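Local coordinates for protein truncated hemoglobin 4 (Chlamydomonas reinhardtii, PDB 6BME) that binds heme b in its truncated 2-on-2 globin domain, with histidine and lysine as axial iron ligands, and probably binds oxygen, at residues 92-96 with 97-101. Residues are numbered along the deposited sequence; the frame is centred on the assembly and turned at random.
Sequences DSLKE and MGVGQ
Leu94 and Val99 meet where helix 80-96 ends and the chain turns toward helix 101-114. The turn is a Schellman motif, held by backbone hydrogen bonds. Val99 N reaches back to Leu94 O at 2.9 Å, with an N-H...O angle of 158°. Inside this bond, Gly98 N binds Lys95 O, also at 2.9 Å. Here the donor stands well above the carbonyl plane, 64° out of it, so no lone pair is aimed at it. Met97 is the first residue to leave helical geometry, and Gly98, with positive phi, is the C-prime residue of the motif. One residue before Gly98, Met97 N still makes the helical bond to Ser93 O at 3.1 Å, plus a weak one to Leu94 O. Leu94 O thus receives one good bond and one weak one.

The apolar contact lies beside these bonds. Val99 CB packs alongside Leu94 CB at 3.9 Å. Val99 CG1 is anti to the backbone N (chi1 175°), which leaves CG2 beside that N, 3.3 Å from Leu94 O. Both side chains also touch Ile104, so the turn is packed against helix 101-114. Met97 CG lies 3.3 Å from Ser93 O, and its bent chain also meets Thr16 of helix 10-25.

Two polar side chains have their strongest partners outside the turn: Glu96 OE2 forms a salt bridge with Lys23 NZ, and Ser93 OG bonds to His89 O. Away from the heme, the contact therefore joins two globin helices: the carbonyls of Ser93, Leu94 and Lys95 are paired with the amides of Met97, Val99 and Gly98, while Leu94 and Val99 add apolar contact beside the turn.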
loop_
_atom_site.group_PDB
_atom_site.type_symbol
_atom_site.label_atom_id
_atom_site.label_comp_id
_atom_site.label_asym_id
_atom_site.label_seq_id
_atom_site.Cartn_x
_atom_site.Cartn_y
_atom_site.Cartn_z
ATOM N N ASP A 92 10.781 -0.490 1.683
ATOM C CA ASP A 92 11.651 -0.851 2.797
ATOM C C ASP A 92 11.316 -2.242 3.316
ATOM O O ASP A 92 12.217 -3.014 3.655
ATOM C CB ASP A 92 11.535 0.176 3.923
ATOM C CG ASP A 92 12.067 1.547 3.529
ATOM O OD1 ASP A 92 12.617 1.694 2.414
ATOM O OD2 ASP A 92 11.922 2.480 4.342
ATOM N N SER A 93 10.022 -2.578 3.400
ATOM C CA SER A 93 9.641 -3.921 3.829
ATOM C C SER A 93 10.208 -4.968 2.889
ATOM O O SER A 93 10.757 -5.978 3.338
ATOM C CB SER A 93 8.120 -4.051 3.906
ATOM O OG SER A 93 7.581 -3.056 4.751
ATOM N N LEU A 94 10.108 -4.731 1.581
ATOM C CA LEU A 94 10.631 -5.695 0.619
ATOM C C LEU A 94 12.138 -5.876 0.779
ATOM O O LEU A 94 12.641 -7.006 0.744
ATOM C CB LEU A 94 10.290 -5.256 -0.803
ATOM C CG LEU A 94 8.829 -5.114 -1.214
ATOM C CD1 LEU A 94 8.747 -4.583 -2.645
ATOM C CD2 LEU A 94 8.124 -6.453 -1.086
ATOM N N LYS A 95 12.875 -4.775 0.966
ATOM C CA LYS A 95 14.320 -4.867 1.145
ATOM C C LYS A 95 14.672 -5.625 2.418
ATOM O O LYS A 95 15.591 -6.453 2.423
ATOM C CB LYS A 95 14.942 -3.466 1.175
ATOM C CG LYS A 95 14.697 -2.658 -0.079
ATOM C CD LYS A 95 15.202 -1.230 0.095
ATOM C CE LYS A 95 14.804 -0.342 -1.073
ATOM N NZ LYS A 95 15.178 1.077 -0.807
ATOM N N GLU A 96 13.968 -5.337 3.513
ATOM C CA GLU A 96 14.237 -6.023 4.774
ATOM C C GLU A 96 13.992 -7.522 4.678
ATOM O O GLU A 96 14.635 -8.304 5.391
ATOM C CB GLU A 96 13.387 -5.418 5.882
ATOM C CG GLU A 96 13.853 -4.015 6.226
ATOM C CD GLU A 96 12.944 -3.321 7.200
ATOM O OE1 GLU A 96 12.178 -4.023 7.901
ATOM O OE2 GLU A 96 13.007 -2.073 7.260
ATOM N N MET A 97 13.084 -7.940 3.808
ATOM C CA MET A 97 12.806 -9.352 3.588
ATOM C C MET A 97 13.744 -9.980 2.560
ATOM O O MET A 97 13.546 -11.139 2.182
ATOM C CB MET A 97 11.351 -9.524 3.160
ATOM C CG MET A 97 10.350 -9.124 4.241
ATOM S SD MET A 97 10.422 -10.201 5.683
ATOM C CE MET A 97 10.209 -11.797 4.911
ATOM N N GLY A 98 14.758 -9.244 2.106
ATOM C CA GLY A 98 15.679 -9.779 1.126
ATOM C C GLY A 98 15.134 -9.888 -0.278
ATOM O O GLY A 98 15.619 -10.711 -1.050
ATOM N N VAL A 99 14.136 -9.089 -0.636
ATOM C CA VAL A 99 13.624 -9.084 -2.002
ATOM C C VAL A 99 14.602 -8.338 -2.901
ATOM O O VAL A 99 15.149 -7.300 -2.519
ATOM C CB VAL A 99 12.219 -8.457 -2.050
ATOM C CG1 VAL A 99 11.731 -8.338 -3.481
ATOM C CG2 VAL A 99 11.244 -9.286 -1.216
ATOM N N GLY A 100 14.827 -8.863 -4.104
ATOM C CA GLY A 100 15.849 -8.324 -4.973
ATOM C C GLY A 100 15.415 -7.089 -5.738
ATOM O O GLY A 100 14.248 -6.702 -5.753
ATOM N N GLN A 101 16.397 -6.492 -6.418
ATOM C CA GLN A 101 16.225 -5.171 -7.014
ATOM C C GLN A 101 15.257 -5.184 -8.189
ATOM O O GLN A 101 14.534 -4.203 -8.402
ATOM C CB GLN A 101 17.585 -4.623 -7.467
ATOM C CG GLN A 101 17.537 -3.206 -8.012
ATOM C CD GLN A 101 17.190 -2.200 -6.940
ATOM O OE1 GLN A 101 17.857 -2.126 -5.905
ATOM N NE2 GLN A 101 16.133 -1.425 -7.172
#